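PDB 4NNZ: probable zinc protease from Pseudomonas aeruginosa, which probably hydrolyses peptide bonds as a zinc metallopeptidase of the M16 family, forming one subunit of a heterodimeric protease. Local coordinates for residues L53-F58 with E126-E131; E79-T84 with A90-L95; A144-K149 with H159-G164; A267-G272 with D302-G307; Y362-D365 with A369-S372. One frame throughout, in Å; residues are numbered along the deposited sequence.

Interaction 1. Residues L53-F58 with E126-E131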
# COMPACT_ATOMS: atom_id res chain seq x y z
N LEU A 53 -17.53 -8.58 3.48
CA LEU A 53 -18.20 -8.96 4.67
C LEU A 53 -19.55 -8.30 4.68
O LEU A 53 -20.50 -8.88 5.11
CB LEU A 53 -17.39 -8.57 5.88
CG LEU A 53 -17.90 -8.92 7.27
CD1 LEU A 53 -18.18 -10.39 7.43
CD2 LEU A 53 -16.96 -8.45 8.33
N GLU A 54 -19.60 -7.08 4.20
CA GLU A 54 -20.83 -6.34 4.14
C GLU A 54 -21.76 -6.97 3.14
O GLU A 54 -22.89 -7.23 3.42
CB GLU A 54 -20.54 -4.92 3.75
CG GLU A 54 -21.76 -4.12 3.34
CD GLU A 54 -21.85 -3.91 1.86
OE1 GLU A 54 -21.00 -3.24 1.30
OE2 GLU A 54 -22.78 -4.43 1.27
N HIS A 55 -21.25 -7.22 1.97
CA HIS A 55 -22.01 -7.86 0.94
C HIS A 55 -22.66 -9.14 1.45
O HIS A 55 -23.74 -9.48 1.08
CB HIS A 55 -21.10 -8.14 -0.23
CG HIS A 55 -21.80 -8.74 -1.39
ND1 HIS A 55 -22.23 -8.01 -2.46
CD2 HIS A 55 -22.14 -10.02 -1.65
CE1 HIS A 55 -22.81 -8.80 -3.33
NE2 HIS A 55 -22.77 -10.03 -2.86
N MET A 56 -21.98 -9.83 2.33
CA MET A 56 -22.43 -11.12 2.79
C MET A 56 -23.57 -11.07 3.78
O MET A 56 -24.39 -11.95 3.83
CB MET A 56 -21.27 -11.87 3.39
CG MET A 56 -21.12 -13.25 2.84
SD MET A 56 -19.85 -13.29 1.63
CE MET A 56 -19.36 -14.98 1.79
N MET A 57 -23.62 -10.04 4.59
CA MET A 57 -24.74 -9.85 5.48
C MET A 57 -25.79 -9.10 4.73
O MET A 57 -26.11 -7.98 5.03
CB MET A 57 -24.31 -9.11 6.71
CG MET A 57 -23.13 -9.76 7.37
SD MET A 57 -22.32 -8.66 8.50
CE MET A 57 -22.70 -9.54 10.00
N PHE A 58 -26.34 -9.76 3.73
CA PHE A 58 -27.27 -9.14 2.86
C PHE A 58 -27.63 -10.19 1.82
O PHE A 58 -27.76 -11.36 2.14
CB PHE A 58 -26.57 -7.98 2.22
CG PHE A 58 -27.25 -6.67 2.42
CD1 PHE A 58 -27.04 -5.94 3.53
CD2 PHE A 58 -28.06 -6.17 1.44
CE1 PHE A 58 -27.66 -4.73 3.69
CE2 PHE A 58 -28.69 -4.96 1.58
CZ PHE A 58 -28.49 -4.24 2.71
N GLU A 126 -17.85 -15.32 -5.89
CA GLU A 126 -17.90 -15.23 -7.32
C GLU A 126 -18.65 -14.03 -7.81
O GLU A 126 -18.28 -13.43 -8.79
CB GLU A 126 -18.51 -16.47 -7.91
CG GLU A 126 -17.98 -17.74 -7.34
CD GLU A 126 -16.59 -18.03 -7.79
OE1 GLU A 126 -16.22 -17.55 -8.85
OE2 GLU A 126 -15.87 -18.72 -7.07
N VAL A 127 -19.71 -13.68 -7.12
CA VAL A 127 -20.46 -12.52 -7.46
C VAL A 127 -19.56 -11.33 -7.30
O VAL A 127 -19.53 -10.47 -8.14
CB VAL A 127 -21.64 -12.36 -6.49
CG1 VAL A 127 -22.31 -11.02 -6.60
CG2 VAL A 127 -22.66 -13.44 -6.67
N ILE A 128 -18.84 -11.27 -6.20
CA ILE A 128 -17.98 -10.17 -5.93
C ILE A 128 -16.89 -10.06 -6.94
O ILE A 128 -16.61 -8.99 -7.41
CB ILE A 128 -17.39 -10.32 -4.54
CG1 ILE A 128 -18.48 -10.21 -3.53
CG2 ILE A 128 -16.39 -9.24 -4.25
CD1 ILE A 128 -18.06 -10.64 -2.16
N LYS A 129 -16.29 -11.17 -7.28
CA LYS A 129 -15.24 -11.16 -8.23
C LYS A 129 -15.80 -10.70 -9.53
O LYS A 129 -15.18 -9.97 -10.27
CB LYS A 129 -14.73 -12.56 -8.42
CG LYS A 129 -13.82 -13.03 -7.32
CD LYS A 129 -13.11 -14.27 -7.74
CE LYS A 129 -13.80 -15.51 -7.26
NZ LYS A 129 -13.10 -16.67 -7.84
N GLU A 130 -16.98 -11.17 -9.81
CA GLU A 130 -17.65 -10.81 -11.01
C GLU A 130 -17.94 -9.34 -11.02
O GLU A 130 -17.73 -8.69 -11.99
CB GLU A 130 -18.91 -11.63 -11.11
CG GLU A 130 -19.84 -11.24 -12.22
CD GLU A 130 -19.29 -11.57 -13.57
OE1 GLU A 130 -18.07 -11.78 -13.68
OE2 GLU A 130 -20.06 -11.64 -14.52
N GLU A 131 -18.38 -8.82 -9.91
CA GLU A 131 -18.65 -7.41 -9.78
C GLU A 131 -17.39 -6.58 -10.01
O GLU A 131 -17.48 -5.51 -10.52
CB GLU A 131 -19.30 -7.11 -8.43
CG GLU A 131 -19.08 -5.70 -7.89
CD GLU A 131 -19.99 -5.34 -6.75
OE1 GLU A 131 -19.88 -5.98 -5.70
OE2 GLU A 131 -20.80 -4.42 -6.89

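Interaction 2. Residues E79-T84 with A90-L95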
# COMPACT_ATOMS: atom_id res chain seq x y z
N GLU A 79 -36.97 1.05 3.31
CA GLU A 79 -35.95 0.33 2.58
C GLU A 79 -34.70 0.19 3.41
O GLU A 79 -34.53 0.89 4.37
CB GLU A 79 -35.62 1.01 1.26
CG GLU A 79 -36.26 2.36 1.03
CD GLU A 79 -35.28 3.36 0.51
OE1 GLU A 79 -34.37 2.94 -0.22
OE2 GLU A 79 -35.43 4.55 0.84
N GLU A 80 -33.82 -0.72 3.03
CA GLU A 80 -32.57 -0.86 3.72
C GLU A 80 -31.45 -1.01 2.74
O GLU A 80 -31.60 -1.63 1.72
CB GLU A 80 -32.60 -2.04 4.67
CG GLU A 80 -32.63 -3.37 3.95
CD GLU A 80 -33.86 -4.18 4.28
OE1 GLU A 80 -34.98 -3.79 3.86
OE2 GLU A 80 -33.70 -5.21 4.97
N ASN A 81 -30.30 -0.45 3.08
CA ASN A 81 -29.12 -0.60 2.28
C ASN A 81 -27.85 -0.60 3.11
O ASN A 81 -27.88 -0.36 4.27
CB ASN A 81 -29.06 0.47 1.21
CG ASN A 81 -28.67 -0.09 -0.13
OD1 ASN A 81 -28.81 -1.26 -0.38
ND2 ASN A 81 -28.15 0.75 -0.97
N ALA A 82 -26.74 -0.88 2.47
CA ALA A 82 -25.45 -0.93 3.10
C ALA A 82 -24.41 -0.33 2.20
O ALA A 82 -24.58 -0.33 1.01
CB ALA A 82 -25.10 -2.35 3.43
N PHE A 83 -23.34 0.16 2.76
CA PHE A 83 -22.30 0.78 1.99
C PHE A 83 -20.98 0.61 2.68
O PHE A 83 -20.89 0.66 3.88
CB PHE A 83 -22.59 2.24 1.84
CG PHE A 83 -21.78 2.91 0.79
CD1 PHE A 83 -21.41 2.25 -0.36
CD2 PHE A 83 -21.38 4.21 0.95
CE1 PHE A 83 -20.66 2.87 -1.33
CE2 PHE A 83 -20.64 4.84 -0.02
CZ PHE A 83 -20.27 4.17 -1.16
N THR A 84 -19.95 0.42 1.89
CA THR A 84 -18.61 0.31 2.41
C THR A 84 -17.74 1.28 1.68
O THR A 84 -17.75 1.35 0.51
CB THR A 84 -18.09 -1.12 2.25
OG1 THR A 84 -18.92 -2.00 3.00
CG2 THR A 84 -16.73 -1.24 2.76
N ALA A 90 -21.63 1.30 6.56
CA ALA A 90 -22.87 1.72 7.15
C ALA A 90 -24.10 0.97 6.70
O ALA A 90 -24.30 0.77 5.56
CB ALA A 90 -23.06 3.20 6.94
N TYR A 91 -24.95 0.60 7.64
CA TYR A 91 -26.20 -0.01 7.31
C TYR A 91 -27.31 0.88 7.78
O TYR A 91 -27.32 1.29 8.90
CB TYR A 91 -26.33 -1.36 7.96
CG TYR A 91 -25.22 -2.33 7.69
CD1 TYR A 91 -24.02 -2.22 8.32
CD2 TYR A 91 -25.40 -3.38 6.85
CE1 TYR A 91 -23.02 -3.11 8.10
CE2 TYR A 91 -24.40 -4.28 6.62
CZ TYR A 91 -23.22 -4.13 7.25
OH TYR A 91 -22.22 -5.01 7.03
N TYR A 92 -28.26 1.19 6.92
CA TYR A 92 -29.34 2.05 7.30
C TYR A 92 -30.65 1.59 6.76
O TYR A 92 -30.72 1.01 5.72
CB TYR A 92 -29.10 3.45 6.78
CG TYR A 92 -28.99 3.50 5.30
CD1 TYR A 92 -27.78 3.33 4.69
CD2 TYR A 92 -30.08 3.70 4.52
CE1 TYR A 92 -27.66 3.38 3.33
CE2 TYR A 92 -29.99 3.75 3.15
CZ TYR A 92 -28.77 3.59 2.56
OH TYR A 92 -28.65 3.63 1.19
N GLN A 93 -31.70 1.91 7.48
CA GLN A 93 -33.02 1.60 7.08
C GLN A 93 -33.87 2.81 7.33
O GLN A 93 -33.54 3.62 8.13
CB GLN A 93 -33.54 0.41 7.87
CG GLN A 93 -33.29 0.51 9.35
CD GLN A 93 -32.85 -0.79 9.99
OE1 GLN A 93 -31.96 -0.80 10.83
NE2 GLN A 93 -33.47 -1.88 9.60
N VAL A 94 -34.96 2.95 6.62
CA VAL A 94 -35.85 4.03 6.86
C VAL A 94 -37.19 3.38 7.07
O VAL A 94 -37.49 2.39 6.45
CB VAL A 94 -35.84 5.00 5.70
CG1 VAL A 94 -35.82 4.27 4.39
CG2 VAL A 94 -37.03 5.92 5.78
N LEU A 95 -37.98 3.91 7.99
CA LEU A 95 -39.15 3.19 8.41
C LEU A 95 -40.20 3.91 9.19
O LEU A 95 -40.04 5.03 9.62
CB LEU A 95 -38.73 1.96 9.18
CG LEU A 95 -37.42 2.09 9.94
CD1 LEU A 95 -37.64 2.45 11.39
CD2 LEU A 95 -36.67 0.80 9.85

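Interaction 3. Residues A144-K149 with H159-G164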
# COMPACT_ATOMS: atom_id res chain seq x y z
N ALA A 144 -9.01 3.45 -14.48
CA ALA A 144 -8.03 4.48 -14.44
C ALA A 144 -7.94 5.09 -13.08
O ALA A 144 -6.89 5.35 -12.61
CB ALA A 144 -8.38 5.54 -15.46
N PHE A 145 -9.08 5.32 -12.47
CA PHE A 145 -9.11 5.92 -11.17
C PHE A 145 -8.48 5.07 -10.09
O PHE A 145 -7.92 5.58 -9.18
CB PHE A 145 -10.51 6.33 -10.80
CG PHE A 145 -10.57 7.38 -9.75
CD1 PHE A 145 -10.40 8.69 -10.08
CD2 PHE A 145 -10.79 7.05 -8.45
CE1 PHE A 145 -10.43 9.66 -9.12
CE2 PHE A 145 -10.84 8.02 -7.49
CZ PHE A 145 -10.67 9.32 -7.83
N GLU A 146 -8.61 3.78 -10.20
CA GLU A 146 -8.06 2.86 -9.25
C GLU A 146 -6.57 2.96 -9.25
O GLU A 146 -5.97 3.01 -8.22
CB GLU A 146 -8.48 1.46 -9.60
CG GLU A 146 -8.39 0.47 -8.50
CD GLU A 146 -8.72 -0.90 -8.97
OE1 GLU A 146 -8.19 -1.28 -9.99
OE2 GLU A 146 -9.50 -1.58 -8.33
N ARG A 147 -5.99 3.00 -10.42
CA ARG A 147 -4.59 3.24 -10.58
C ARG A 147 -4.15 4.59 -10.09
O ARG A 147 -3.10 4.71 -9.54
CB ARG A 147 -4.22 3.16 -12.05
CG ARG A 147 -4.69 1.97 -12.82
CD ARG A 147 -4.04 0.72 -12.33
NE ARG A 147 -4.67 -0.46 -12.84
CZ ARG A 147 -4.29 -1.06 -13.94
NH1 ARG A 147 -3.33 -0.58 -14.66
NH2 ARG A 147 -4.90 -2.14 -14.31
N PHE A 148 -4.92 5.61 -10.35
CA PHE A 148 -4.56 6.96 -10.00
C PHE A 148 -4.47 7.08 -8.52
O PHE A 148 -3.56 7.64 -8.00
CB PHE A 148 -5.57 7.94 -10.59
CG PHE A 148 -5.59 9.28 -9.95
CD1 PHE A 148 -4.62 10.20 -10.23
CD2 PHE A 148 -6.59 9.62 -9.09
CE1 PHE A 148 -4.65 11.42 -9.65
CE2 PHE A 148 -6.61 10.84 -8.50
CZ PHE A 148 -5.65 11.74 -8.79
N LYS A 149 -5.45 6.50 -7.87
CA LYS A 149 -5.52 6.47 -6.44
C LYS A 149 -4.40 5.71 -5.78
O LYS A 149 -3.89 6.16 -4.81
CB LYS A 149 -6.87 5.92 -5.99
CG LYS A 149 -7.24 6.33 -4.59
CD LYS A 149 -8.72 6.32 -4.34
CE LYS A 149 -9.06 6.12 -2.88
NZ LYS A 149 -9.40 4.73 -2.59
N HIS A 159 -4.71 4.03 -0.58
CA HIS A 159 -4.41 3.49 -1.87
C HIS A 159 -5.16 2.25 -2.20
O HIS A 159 -5.28 1.92 -3.35
CB HIS A 159 -2.94 3.37 -2.18
CG HIS A 159 -2.15 2.63 -1.16
ND1 HIS A 159 -2.45 1.35 -0.76
CD2 HIS A 159 -1.02 2.97 -0.50
CE1 HIS A 159 -1.56 0.96 0.12
NE2 HIS A 159 -0.68 1.92 0.29
N THR A 160 -5.66 1.58 -1.20
CA THR A 160 -6.30 0.34 -1.49
C THR A 160 -7.70 0.47 -2.05
O THR A 160 -8.49 1.21 -1.55
CB THR A 160 -6.16 -0.73 -0.36
OG1 THR A 160 -7.43 -1.17 0.09
CG2 THR A 160 -5.35 -0.25 0.79
N PRO A 161 -8.01 -0.25 -3.10
CA PRO A 161 -9.36 -0.24 -3.62
C PRO A 161 -10.31 -0.94 -2.69
O PRO A 161 -10.04 -2.00 -2.26
CB PRO A 161 -9.25 -1.04 -4.90
CG PRO A 161 -8.08 -1.87 -4.74
CD PRO A 161 -7.13 -1.07 -3.92
N THR A 162 -11.44 -0.34 -2.43
CA THR A 162 -12.46 -0.89 -1.58
C THR A 162 -13.01 -2.23 -2.02
O THR A 162 -13.29 -3.08 -1.22
CB THR A 162 -13.63 0.08 -1.47
OG1 THR A 162 -13.16 1.37 -1.11
CG2 THR A 162 -14.56 -0.35 -0.46
N ILE A 163 -13.19 -2.40 -3.30
CA ILE A 163 -13.65 -3.65 -3.85
C ILE A 163 -12.69 -4.80 -3.60
O ILE A 163 -13.10 -5.90 -3.43
CB ILE A 163 -14.04 -3.56 -5.33
CG1 ILE A 163 -14.63 -4.88 -5.80
CG2 ILE A 163 -12.86 -3.29 -6.19
CD1 ILE A 163 -15.90 -5.28 -5.12
N GLY A 164 -11.41 -4.49 -3.57
CA GLY A 164 -10.34 -5.43 -3.40
C GLY A 164 -9.63 -5.75 -4.67
O GLY A 164 -10.22 -5.69 -5.70

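Interaction 4. Residues A267-G272 with D302-G307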
# COMPACT_ATOMS: atom_id res chain seq x y z
N ALA A 267 -10.51 26.45 3.55
CA ALA A 267 -10.02 27.20 2.43
C ALA A 267 -9.93 26.36 1.19
O ALA A 267 -10.19 26.81 0.12
CB ALA A 267 -8.70 27.81 2.76
N LEU A 268 -9.54 25.12 1.34
CA LEU A 268 -9.55 24.20 0.24
C LEU A 268 -10.93 23.86 -0.31
O LEU A 268 -11.10 23.70 -1.49
CB LEU A 268 -8.77 22.95 0.60
CG LEU A 268 -7.28 23.15 0.59
CD1 LEU A 268 -6.59 21.95 1.16
CD2 LEU A 268 -6.78 23.45 -0.79
N ARG A 269 -11.91 23.74 0.55
CA ARG A 269 -13.25 23.47 0.13
C ARG A 269 -13.77 24.61 -0.69
O ARG A 269 -14.37 24.42 -1.71
CB ARG A 269 -14.12 23.27 1.35
CG ARG A 269 -13.45 22.39 2.36
CD ARG A 269 -14.27 22.21 3.60
NE ARG A 269 -15.67 22.00 3.34
CZ ARG A 269 -16.61 22.08 4.25
NH1 ARG A 269 -16.30 22.37 5.47
NH2 ARG A 269 -17.85 21.88 3.94
N LEU A 270 -13.50 25.81 -0.23
CA LEU A 270 -13.87 27.02 -0.90
C LEU A 270 -13.17 27.12 -2.24
O LEU A 270 -13.75 27.59 -3.18
CB LEU A 270 -13.52 28.22 -0.02
CG LEU A 270 -14.59 29.05 0.68
CD1 LEU A 270 -15.71 29.42 -0.25
CD2 LEU A 270 -15.17 28.34 1.87
N ILE A 271 -11.94 26.68 -2.34
CA ILE A 271 -11.24 26.72 -3.61
C ILE A 271 -11.90 25.85 -4.64
O ILE A 271 -11.96 26.21 -5.79
CB ILE A 271 -9.73 26.41 -3.46
CG1 ILE A 271 -9.00 27.59 -2.89
CG2 ILE A 271 -9.07 26.11 -4.78
CD1 ILE A 271 -7.71 27.21 -2.23
N GLY A 272 -12.39 24.70 -4.24
CA GLY A 272 -13.07 23.85 -5.17
C GLY A 272 -14.29 24.50 -5.73
O GLY A 272 -14.56 24.39 -6.87
N ASP A 302 -12.83 15.71 -0.68
CA ASP A 302 -13.53 15.35 0.54
C ASP A 302 -12.75 15.82 1.73
O ASP A 302 -11.69 15.36 1.98
CB ASP A 302 -13.74 13.86 0.64
CG ASP A 302 -14.56 13.47 1.84
OD1 ASP A 302 -14.77 14.30 2.70
OD2 ASP A 302 -15.01 12.33 1.93
N ALA A 303 -13.33 16.74 2.47
CA ALA A 303 -12.70 17.35 3.60
C ALA A 303 -12.96 16.60 4.87
O ALA A 303 -12.44 16.95 5.89
CB ALA A 303 -13.19 18.76 3.75
N PHE A 304 -13.76 15.56 4.79
CA PHE A 304 -14.17 14.84 5.98
C PHE A 304 -13.64 13.43 6.11
O PHE A 304 -14.35 12.54 6.45
CB PHE A 304 -15.68 14.87 6.15
CG PHE A 304 -16.22 16.24 6.17
CD1 PHE A 304 -16.18 16.97 7.30
CD2 PHE A 304 -16.72 16.80 5.04
CE1 PHE A 304 -16.66 18.23 7.33
CE2 PHE A 304 -17.20 18.06 5.06
CZ PHE A 304 -17.17 18.78 6.20
N ASN A 305 -12.38 13.25 5.81
CA ASN A 305 -11.68 11.99 6.01
C ASN A 305 -11.14 11.73 7.40
O ASN A 305 -10.85 12.60 8.15
CB ASN A 305 -10.55 11.84 5.00
CG ASN A 305 -11.03 11.46 3.64
OD1 ASN A 305 -11.92 10.65 3.48
ND2 ASN A 305 -10.44 12.04 2.64
N ARG A 306 -10.97 10.47 7.68
CA ARG A 306 -10.36 10.00 8.87
C ARG A 306 -8.96 10.50 8.93
O ARG A 306 -8.47 10.87 9.95
CB ARG A 306 -10.28 8.51 8.73
CG ARG A 306 -10.41 7.68 9.95
CD ARG A 306 -10.31 6.25 9.48
NE ARG A 306 -9.50 5.48 10.36
CZ ARG A 306 -8.61 4.58 9.99
NH1 ARG A 306 -8.38 4.30 8.74
NH2 ARG A 306 -7.96 3.95 10.92
N GLY A 307 -8.29 10.43 7.81
CA GLY A 307 -6.96 10.91 7.65
C GLY A 307 -6.88 11.96 6.59
O GLY A 307 -7.76 12.74 6.44

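Interaction 5. Residues Y362-D365 with A369-S372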
# COMPACT_ATOMS: atom_id res chain seq x y z
N TYR A 362 -29.84 22.56 2.07
CA TYR A 362 -30.92 21.90 1.43
C TYR A 362 -30.97 20.49 1.91
O TYR A 362 -32.03 19.95 2.10
CB TYR A 362 -30.77 21.99 -0.06
CG TYR A 362 -31.86 21.34 -0.80
CD1 TYR A 362 -33.10 21.89 -0.84
CD2 TYR A 362 -31.65 20.17 -1.46
CE1 TYR A 362 -34.10 21.28 -1.52
CE2 TYR A 362 -32.64 19.55 -2.14
CZ TYR A 362 -33.87 20.11 -2.17
OH TYR A 362 -34.87 19.47 -2.86
N GLU A 363 -29.81 19.90 2.10
CA GLU A 363 -29.74 18.55 2.60
C GLU A 363 -30.19 18.47 4.00
O GLU A 363 -30.48 17.40 4.45
CB GLU A 363 -28.35 18.02 2.57
CG GLU A 363 -27.96 17.46 1.24
CD GLU A 363 -28.35 18.36 0.11
OE1 GLU A 363 -28.63 19.55 0.36
OE2 GLU A 363 -28.35 17.86 -1.03
N LYS A 364 -30.20 19.59 4.70
CA LYS A 364 -30.33 19.53 6.12
C LYS A 364 -31.61 18.85 6.35
O LYS A 364 -31.70 17.90 7.09
CB LYS A 364 -30.43 20.94 6.70
CG LYS A 364 -31.06 21.05 8.08
CD LYS A 364 -30.20 21.88 9.01
CE LYS A 364 -29.90 21.13 10.31
NZ LYS A 364 -31.13 20.82 11.08
N ASP A 365 -32.62 19.38 5.71
CA ASP A 365 -33.93 18.82 5.79
C ASP A 365 -33.67 17.51 5.13
O ASP A 365 -32.74 17.42 4.37
CB ASP A 365 -34.86 19.70 4.98
CG ASP A 365 -36.20 19.10 4.80
OD1 ASP A 365 -36.28 17.89 4.57
OD2 ASP A 365 -37.18 19.84 4.89
N ALA A 369 -30.35 12.44 5.51
CA ALA A 369 -29.13 13.17 5.37
C ALA A 369 -28.53 13.58 6.69
O ALA A 369 -27.34 13.55 6.84
CB ALA A 369 -29.32 14.38 4.48
N GLN A 370 -29.35 14.00 7.62
CA GLN A 370 -28.85 14.40 8.90
C GLN A 370 -28.26 13.22 9.57
O GLN A 370 -27.26 13.33 10.19
CB GLN A 370 -29.95 14.98 9.77
CG GLN A 370 -30.56 16.25 9.26
CD GLN A 370 -31.79 16.63 10.02
OE1 GLN A 370 -31.73 17.28 11.04
NE2 GLN A 370 -32.92 16.24 9.51
N ALA A 371 -28.90 12.09 9.44
CA ALA A 371 -28.39 10.87 10.01
C ALA A 371 -27.07 10.44 9.42
O ALA A 371 -26.21 10.03 10.13
CB ALA A 371 -29.41 9.78 9.90
N SER A 372 -26.92 10.53 8.13
CA SER A 372 -25.67 10.27 7.49
C SER A 372 -24.56 11.24 7.85
O SER A 372 -23.43 10.85 7.97
CB SER A 372 -25.85 10.21 6.01
OG SER A 372 -26.73 9.19 5.74

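Interaction 1. Residues L53-F58 with E126-E131
His-55 and Ile-128 mark the closest approach of the two backbones, with 8.3 Å between the CA of His-55 and the CA of Ile-128. At this spacing the contact between 53-58 and 126-131 is carried by side chains, with no hydrogen bond between the two segments. Segment 53-58 is where the first helix runs out, Met-57 forming the centre of an inverse gamma turn, whereas 126-131 stays helical throughout. Val-127, Ile-128 and Glu-131 send their CB atoms toward the opposite segment, and His-55 does the same from its side.

The imidazole does most of the touching. Its CG sits anti to the backbone N (chi1 -177°), which carries the ring toward helix 118-137. Ile-128 slides past it in the opposite direction and lays its CG1 over one face, 4.2 Å from the His-55 ring centroid and 12° off the normal, a CH-pi contact. Val-127 crosses at about a right angle and brings CG1 obliquely to within 3.9 Å of His-55 NE2.

Glu-54 and His-55 end an H-x-x-E-H sequence, the inverted zinc-binding motif of active M16 peptidases, and Glu-131 falls where those relatives usually carry a third, glutamate ligand. The placing of His-55 and Glu-131 is consistent with a zinc site as in those relatives. Glu-131 stretches out almost fully (chi2 166°), leaving OE1 4.5 Å from His-55 ND1, near but not bonded. His-55 NE2 makes a weak hydrogen bond with Glu-124 OE1 of the same helix 118-137, and Glu-54 OE1 is held by Thr-84 OG1.

Interaction 2. Residues E79-T84 with A90-L95
Tyr-92 and Asn-81 form a hydrogen-bonded antiparallel pair whose side chains lie side by side, pointing the same way, with the ring and the amide planes 88° apart. Tyr-92 takes the chi1 of 60° that wedges CG between the backbone N and the carbonyl carbon, and this folds the phenol over the neighbouring strand. One ring face then covers the Asn-81 carbonyl, whose O lies 3.7 Å above the ring plane toward its rim, and the hydroxyl end packs tightly, Tyr-92 OH being 3.2 Å from Asn-81 CB. Farther along, Glu-79 lies across Val-94, its OE2 3.6 Å from Val-94 CG1.

On the other face of the sheet Ala-82 sets its methyl obliquely against the Tyr-91 ring, Ala-82 CB to Tyr-91 CD2 3.6 Å, while the Tyr-91 hydroxyl is hydrogen-bonded to Tyr-185 OH. Between these two layers the backbones are joined by an antiparallel ladder, which weakens at the Glu-79 end; Asn-81 N to Tyr-92 O is 3.0 Å. The axes of 80-84 and 90-95 come within 4.8 Å, their directions 163° apart and so nearly antiparallel.

This is a beta hairpin in which strand 80-84 is the outermost of its sheet within the chain; in M16 relatives the corresponding edge strand takes up substrate peptide, and it may do so here. Strand 89-96 pairs on its far side with strand 28-35. Helix 49-56 packs on Ala-82 and Tyr-91, and helix 100-112 on Glu-80, Tyr-91 and Gln-93.

Interaction 3. Residues A144-K149 with H159-G164
His-159 meets Lys-149 first, resting its CB 4.0 Å from the Lys-149 carbonyl O, near the place where the backbones come closest. Its ring turns away and meets the ring of His-159 from the second subunit. At Thr-160 the main-chain O lies 3.8 Å from Lys-149 NZ, too far to count as a bond; the ammonium is instead held by the carbonyl of Tyr-158, just before the segment. Lys-149 reaches this spot with CG anti to the backbone N (chi1 -158°) and a bend only at the last torsion.

Pro-161 supplies the closest touch, its CB 3.5 Å from Glu-146 OE2, the two side chains passing at a slant. The segment belongs to the loop that leaves helix 140-152 and turns back along it before helix 166-171, within the insulinase-family half of the protein. Thr-162 OG1 is hydrogen-bonded to Ser-39 OG. Ile-163 brings CG2 to 4.3 Å from Glu-146 OE2 while its far end packs on helix 118-137. Gly-164, at a positive phi of 103°, offers its carbonyl to Arg-132 NH1, the same nitrogen that makes a salt bridge with Glu-146 OE2, so one arginine ties the helix side chain to the loop backbone.

Interaction 4. Residues A267-G272 with D302-G307
Arg-269 leaves helix 262-276 with CB directed at the loop, its CA 7.1 Å from the CA of Ala-303. Because CG sits anti to the carbonyl carbon (chi1 -44°), the aliphatic part of the chain is drawn across the Ala-303 methyl: CG lies 3.9 Å from Ala-303 CB, and CD comes nearer, 3.6 Å from the same Ala-303 CB. NE is still beside that methyl at 4.1 Å from Ala-303 CB, but the bend at chi3 (42°) then swings the guanidinium toward Phe-304.

There Phe-304 CZ hangs 3.5 Å above one guanidinium face, offset toward the rim, with Arg-269 NH1 3.8 Å from Phe-304 CZ. The planes stand 73° apart, so the two groups are not stacked; CZ of the phenyl is what meets the guanidinium face. Phe-304 is presented by an Asx turn, in which Asp-302 OD1 accepts from Phe-304 N at 2.6 Å.

The loop joins strand 294-301 to strand 309-317. Its contact with the helix is van der Waals, methyl against methylenes and phenyl against guanidinium, with no hydrogen bond between the segments, while the charge of Arg-269 is answered elsewhere: NH1 makes a salt bridge with Asp-390 of helix 386-396 and a hydrogen bond with Asn-266. Those anchors probably fix the guanidinium's rotation and thereby the face it turns to Phe-304.

Interaction 5. Residues Y362-D365 with A369-S372
Glu-363 brings its CB to 4.2 Å from Ala-369 CB, an alanine whose own CB is directed at 362-365. The Glu-363 carboxylate leads away from 369-372.

Lys-364 starts off away from helix 367-379, but its chain bends at chi2, chi3 and chi4 and curls back, so that NZ stops 3.6 Å from Gln-370 OE1. The two side chains pass at an angle without a hydrogen bond. Gln-370, with CG anti to the carbonyl carbon (chi1 -65°) and an extended chain beyond it, lies against the Lys-364 backbone: CG is 3.0 Å from Lys-364 O, a closeness to be read with caution beside a strained piece of model. Its NE2 is 3.2 Å from Lys-364 O, but the angle is too poor for a bond. The amide is held instead by weak hydrogen bonds, OE1 with Arg-21 NH1 and NE2 with Ser-366 O.

Asp-365, in the turn, makes a salt bridge through OD2 with Arg-25. Together these residues form a tight corner between two consecutive helices, 346-364 and 367-379. Beyond it Ala-371 packs on strands 28-35 and 190-196, so helix 367-379 lies against the N-terminal sheet of this two-part M16 fold.

From the N terminus, interaction 1 opens first and closes a long loop by setting helix 49-56 against helix 118-137. Interaction 2, the hairpin, falls wholly within that loop and touches interaction 1 where Phe-58 packs on Ala-82. Interaction 3 follows in series, folding the loop after helix 140-152 back on it; Ile-163 reaches Ile-128 of interaction 1, and Thr-162 reaches Thr-84 of interaction 2. Interaction 4 then joins helix 262-276 to a turn of the second sheet, its nearest atoms about 8 Å from interaction 3. Last, interaction 5 closes a very short loop, returning the chain toward the first sheet. No loops cross.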